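Local atomic coordinates of putative aspartate aminotransferase (Thermus thermophilus, PDB entry 1IUG), a protein that probably acts as a pyridoxal 5'-phosphate-dependent aminotransferase of class V, thought to transfer amino groups between amino acids such as aspartate and 2-oxo acids. Residues A66-L71 and L95-V100; P74-L79 and G121-L126. All coordinates share one frame; numbering follows the deposited sequence.

Overall arrangement
Along the chain the four segments alternate, so the two contacts cross rather than nest. The first segment of interaction 1 belongs to the C-terminal part of helix 60-71, and a short turn leads into strand 77-82, the first partner of interaction 2. The chain then returns through helix 85-96, whose C-terminal turn closes interaction 1 against helix 60-71, enclosing the strand in a loop of 23 residues. After strand 100-105, residues 121-126 come back beside strand 77-82 and close interaction 2 over 41 residues. Backbone contacts join the pair: G98 O lies 2.8 Å from G75 N, and V100 O lies 3.0 Å from V78 N. This ties both helices to the parallel part of the mixed sheet.

Interaction 1 of 2, residues A66-L71 and L95-V100; sequences ALVKNL and LEAGLV
V68 and K69, on the last turns of helix 60-71, meet the chain where helix 85-96 ends. The tight part is apolar. V68 turns CG1 anti to its backbone nitrogen (chi1 175°), which places this methyl 4.0 Å from CB of A97 and 3.9 Å from CD1 of L99, a branched side chain filling the corner between two partners. K69 contributes its hydrocarbon chain: bent at chi2 (-60°), it passes alongside A97, with CE 3.6 Å from A97 CB, and the small alanine lets it lie close. Just beyond, G98 takes positive phi in a Schellman motif, a conformation easy for glycine, and sends the chain on to L99.

The looser side is at E96, partly exposed and bridged by water. K69 NZ reaches the syn lone pair of E96 OE1 at 3.2 Å, the two side chains crossing at about a right angle, and a water links the same atoms, 3.0 Å from NZ and 2.7 Å from OE1. K69 also forms a salt bridge with E65, its stronger partner. With an alanine in place of K69, E96 and E65 would probably both lose their cationic partner, and the methyl of A97 its cover.

R209 lies against both K69 and A97, and G210 of the second subunit packs on E96. Deeper in, V68 leans on F90 and I93 of helix 85-96, while L99 rests on V78 of strand 77-82.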
loop_
_atom_site.group_PDB
_atom_site.type_symbol
_atom_site.label_atom_id
_atom_site.label_comp_id
_atom_site.label_asym_id
_atom_site.label_seq_id
_atom_site.Cartn_x
_atom_site.Cartn_y
_atom_site.Cartn_z
ATOM N N ALA A 66 -4.297 -4.288 -10.914
ATOM C CA ALA A 66 -5.457 -5.044 -10.448
ATOM C C ALA A 66 -6.606 -4.972 -11.447
ATOM O O ALA A 66 -7.338 -5.946 -11.631
ATOM C CB ALA A 66 -5.908 -4.537 -9.096
ATOM N N LEU A 67 -6.768 -3.807 -12.068
ATOM C CA LEU A 67 -7.818 -3.592 -13.057
ATOM C C LEU A 67 -7.593 -4.523 -14.244
ATOM O O LEU A 67 -8.504 -5.242 -14.655
ATOM C CB LEU A 67 -7.808 -2.132 -13.527
ATOM C CG LEU A 67 -8.853 -1.623 -14.535
ATOM C CD1 LEU A 67 -8.944 -0.115 -14.418
ATOM C CD2 LEU A 67 -8.511 -2.018 -15.977
ATOM N N VAL A 68 -6.370 -4.503 -14.773
ATOM C CA VAL A 68 -5.989 -5.316 -15.926
ATOM C C VAL A 68 -6.084 -6.820 -15.665
ATOM O O VAL A 68 -6.677 -7.554 -16.457
ATOM C CB VAL A 68 -4.558 -4.952 -16.404
ATOM C CG1 VAL A 68 -4.103 -5.884 -17.528
ATOM C CG2 VAL A 68 -4.520 -3.508 -16.876
ATOM N N LYS A 69 -5.509 -7.256 -14.545
ATOM C CA LYS A 69 -5.499 -8.664 -14.137
ATOM C C LYS A 69 -6.892 -9.256 -13.926
ATOM O O LYS A 69 -7.144 -10.405 -14.275
ATOM C CB LYS A 69 -4.746 -8.829 -12.809
ATOM C CG LYS A 69 -3.229 -8.737 -12.844
ATOM C CD LYS A 69 -2.626 -9.790 -13.731
ATOM C CE LYS A 69 -1.106 -9.727 -13.752
ATOM N NZ LYS A 69 -0.546 -8.656 -12.890
ATOM N N ASN A 70 -7.774 -8.484 -13.306
ATOM C CA ASN A 70 -9.111 -8.964 -12.998
ATOM C C ASN A 70 -10.189 -8.829 -14.066
ATOM O O ASN A 70 -11.318 -9.265 -13.852
ATOM C CB ASN A 70 -9.590 -8.343 -11.683
ATOM C CG ASN A 70 -8.818 -8.858 -10.482
ATOM O OD1 ASN A 70 -9.296 -9.721 -9.753
ATOM N ND2 ASN A 70 -7.618 -8.332 -10.276
ATOM N N LEU A 71 -9.850 -8.226 -15.201
ATOM C CA LEU A 71 -10.817 -8.055 -16.286
ATOM C C LEU A 71 -10.390 -8.738 -17.574
ATOM O O LEU A 71 -11.197 -8.915 -18.481
ATOM C CB LEU A 71 -11.074 -6.573 -16.558
ATOM C CG LEU A 71 -11.920 -5.856 -15.506
ATOM C CD1 LEU A 71 -11.983 -4.382 -15.832
ATOM C CD2 LEU A 71 -13.310 -6.466 -15.443
ATOM N N LEU A 95 1.562 -6.532 -20.774
ATOM C CA LEU A 95 2.517 -7.560 -21.171
ATOM C C LEU A 95 2.740 -8.552 -20.033
ATOM O O LEU A 95 2.560 -9.759 -20.215
ATOM C CB LEU A 95 3.858 -6.938 -21.574
ATOM C CG LEU A 95 3.927 -6.319 -22.969
ATOM C CD1 LEU A 95 5.299 -5.700 -23.192
ATOM C CD2 LEU A 95 3.642 -7.390 -24.022
ATOM N N GLU A 96 3.081 -8.036 -18.850
ATOM C CA GLU A 96 3.334 -8.885 -17.686
ATOM C C GLU A 96 2.100 -9.707 -17.303
ATOM O O GLU A 96 2.221 -10.811 -16.773
ATOM C CB GLU A 96 3.824 -8.037 -16.503
ATOM C CG GLU A 96 4.425 -8.833 -15.332
ATOM C CD GLU A 96 3.385 -9.440 -14.405
ATOM O OE1 GLU A 96 2.337 -8.802 -14.180
ATOM O OE2 GLU A 96 3.615 -10.557 -13.892
ATOM N N ALA A 97 0.914 -9.176 -17.592
ATOM C CA ALA A 97 -0.330 -9.878 -17.290
ATOM C C ALA A 97 -0.605 -11.008 -18.297
ATOM O O ALA A 97 -1.640 -11.676 -18.232
ATOM C CB ALA A 97 -1.486 -8.894 -17.262
ATOM N N GLY A 98 0.319 -11.198 -19.237
ATOM C CA GLY A 98 0.183 -12.247 -20.235
ATOM C C GLY A 98 -0.855 -11.997 -21.316
ATOM O O GLY A 98 -1.569 -12.918 -21.722
ATOM N N LEU A 99 -0.924 -10.759 -21.800
ATOM C CA LEU A 99 -1.882 -10.396 -22.840
ATOM C C LEU A 99 -1.187 -10.099 -24.165
ATOM O O LEU A 99 -0.008 -9.726 -24.189
ATOM C CB LEU A 99 -2.679 -9.153 -22.417
ATOM C CG LEU A 99 -3.439 -9.175 -21.088
ATOM C CD1 LEU A 99 -4.117 -7.831 -20.875
ATOM C CD2 LEU A 99 -4.460 -10.294 -21.080
ATOM N N VAL A 100 -1.918 -10.274 -25.265
ATOM C CA VAL A 100 -1.389 -9.976 -26.593
ATOM C C VAL A 100 -1.687 -8.491 -26.784
ATOM O O VAL A 100 -2.846 -8.085 -26.906
ATOM C CB VAL A 100 -2.076 -10.817 -27.690
ATOM C CG1 VAL A 100 -1.364 -10.610 -29.018
ATOM C CG2 VAL A 100 -2.067 -12.291 -27.309
HETATM O O HOH W 1 0.777 -6.631 -14.727
HETATM O O HOH W 2 1.083 -10.204 -11.734
#

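Interaction 2 of 2, residues P74-L79 and G121-L126; sequences PGERVL and GYAGLL
R77 O is gripped by two successive amides: A123 N donates at 2.7 Å, and G124 N adds a weaker bond at 3.3 Å. This sharing follows from the helix-like backbone of A123, which slips one extra residue in between the neighbours R77-Y122 and V78-G124, an irregularity resembling a beta bulge. Regular parallel pairing then takes over. L79 N bonds to G124 O at 2.9 Å, nearly straight at 173°, and L79 O receives L126 N at 3.1 Å. These are the starts of two adjacent inner strands, 77-82 and 124-128, in the seven-stranded mixed sheet of the large domain of a fold-type I PLP enzyme. Having no side chain, G124 lets V78 lie close over the strand.

On their shared sheet face, the L79 and L125 side chains run alongside each other in the same direction: L79 holds CG anti to its backbone nitrogen (chi1 179°), which sets that atom 4.0 Å from CD1 of L125. CB of L79 sits over one face of the Y122 ring. The R77 guanidinium approaches that ring obliquely, the two planes 84° apart. E102 accepts a hydrogen bond from Y122 OH and draws R77 in a long, weak ion pair, while F147 packs against both Y122 and L125.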
loop_
_atom_site.group_PDB
_atom_site.type_symbol
_atom_site.label_atom_id
_atom_site.label_comp_id
_atom_site.label_asym_id
_atom_site.label_seq_id
_atom_site.Cartn_x
_atom_site.Cartn_y
_atom_site.Cartn_z
ATOM N N PRO A 74 -5.278 -14.361 -19.500
ATOM C CA PRO A 74 -4.085 -14.553 -20.334
ATOM C C PRO A 74 -4.434 -14.969 -21.762
ATOM O O PRO A 74 -5.309 -15.805 -21.976
ATOM C CB PRO A 74 -3.338 -15.667 -19.601
ATOM C CG PRO A 74 -3.701 -15.428 -18.179
ATOM C CD PRO A 74 -5.182 -15.170 -18.271
ATOM N N GLY A 75 -3.754 -14.362 -22.731
ATOM C CA GLY A 75 -4.004 -14.678 -24.125
ATOM C C GLY A 75 -4.961 -13.741 -24.844
ATOM O O GLY A 75 -5.002 -13.733 -26.076
ATOM N N GLU A 76 -5.721 -12.946 -24.094
ATOM C CA GLU A 76 -6.676 -12.012 -24.693
ATOM C C GLU A 76 -6.032 -10.830 -25.418
ATOM O O GLU A 76 -4.971 -10.340 -25.030
ATOM C CB GLU A 76 -7.687 -11.516 -23.657
ATOM C CG GLU A 76 -8.591 -12.605 -23.100
ATOM C CD GLU A 76 -9.847 -12.045 -22.457
ATOM O OE1 GLU A 76 -10.102 -12.326 -21.266
ATOM O OE2 GLU A 76 -10.593 -11.328 -23.152
ATOM N N ARG A 77 -6.704 -10.397 -26.482
ATOM C CA ARG A 77 -6.291 -9.291 -27.350
ATOM C C ARG A 77 -6.659 -7.917 -26.773
ATOM O O ARG A 77 -7.838 -7.629 -26.553
ATOM C CB ARG A 77 -7.009 -9.451 -28.697
ATOM C CG ARG A 77 -6.213 -10.010 -29.871
ATOM C CD ARG A 77 -5.023 -9.154 -30.271
ATOM N NE ARG A 77 -4.730 -9.347 -31.693
ATOM C CZ ARG A 77 -4.162 -8.439 -32.485
ATOM N NH1 ARG A 77 -3.808 -7.255 -32.005
ATOM N NH2 ARG A 77 -3.963 -8.710 -33.769
ATOM N N VAL A 78 -5.664 -7.066 -26.545
ATOM C CA VAL A 78 -5.934 -5.724 -26.028
ATOM C C VAL A 78 -5.172 -4.651 -26.793
ATOM O O VAL A 78 -4.023 -4.841 -27.196
ATOM C CB VAL A 78 -5.635 -5.571 -24.509
ATOM C CG1 VAL A 78 -6.541 -6.483 -23.692
ATOM C CG2 VAL A 78 -4.165 -5.833 -24.217
ATOM N N LEU A 79 -5.838 -3.524 -26.996
ATOM C CA LEU A 79 -5.258 -2.400 -27.708
ATOM C C LEU A 79 -4.816 -1.347 -26.690
ATOM O O LEU A 79 -5.615 -0.895 -25.868
ATOM C CB LEU A 79 -6.296 -1.839 -28.682
ATOM C CG LEU A 79 -5.964 -0.631 -29.552
ATOM C CD1 LEU A 79 -4.667 -0.862 -30.299
ATOM C CD2 LEU A 79 -7.113 -0.401 -30.522
ATOM N N GLY A 121 -11.873 -6.942 -33.360
ATOM C CA GLY A 121 -11.029 -8.059 -32.962
ATOM C C GLY A 121 -10.318 -7.965 -31.620
ATOM O O GLY A 121 -9.511 -8.836 -31.286
ATOM N N TYR A 122 -10.616 -6.929 -30.838
ATOM C CA TYR A 122 -9.970 -6.762 -29.539
ATOM C C TYR A 122 -10.938 -6.917 -28.379
ATOM O O TYR A 122 -12.091 -6.482 -28.443
ATOM C CB TYR A 122 -9.260 -5.409 -29.457
ATOM C CG TYR A 122 -8.290 -5.175 -30.587
ATOM C CD1 TYR A 122 -8.735 -4.680 -31.808
ATOM C CD2 TYR A 122 -6.935 -5.489 -30.456
ATOM C CE1 TYR A 122 -7.863 -4.508 -32.873
ATOM C CE2 TYR A 122 -6.047 -5.314 -31.524
ATOM C CZ TYR A 122 -6.524 -4.824 -32.729
ATOM O OH TYR A 122 -5.684 -4.647 -33.805
ATOM N N ALA A 123 -10.464 -7.573 -27.327
ATOM C CA ALA A 123 -11.259 -7.795 -26.127
ATOM C C ALA A 123 -11.306 -6.534 -25.259
ATOM O O ALA A 123 -12.248 -6.336 -24.493
ATOM C CB ALA A 123 -10.686 -8.958 -25.339
ATOM N N GLY A 124 -10.294 -5.678 -25.394
ATOM C CA GLY A 124 -10.257 -4.465 -24.600
ATOM C C GLY A 124 -9.369 -3.338 -25.095
ATOM O O GLY A 124 -8.532 -3.518 -25.979
ATOM N N LEU A 125 -9.602 -2.158 -24.525
ATOM C CA LEU A 125 -8.856 -0.938 -24.823
ATOM C C LEU A 125 -8.468 -0.310 -23.481
ATOM O O LEU A 125 -9.290 -0.230 -22.556
ATOM C CB LEU A 125 -9.727 0.048 -25.609
ATOM C CG LEU A 125 -9.159 1.456 -25.823
ATOM C CD1 LEU A 125 -7.930 1.412 -26.719
ATOM C CD2 LEU A 125 -10.218 2.361 -26.426
ATOM N N LEU A 126 -7.201 0.072 -23.353
ATOM C CA LEU A 126 -6.723 0.693 -22.124
ATOM C C LEU A 126 -6.310 2.109 -22.459
ATOM O O LEU A 126 -5.501 2.332 -23.363
ATOM C CB LEU A 126 -5.546 -0.089 -21.538
ATOM C CG LEU A 126 -5.829 -1.531 -21.118
ATOM C CD1 LEU A 126 -4.539 -2.178 -20.612
ATOM C CD2 LEU A 126 -6.917 -1.564 -20.047
#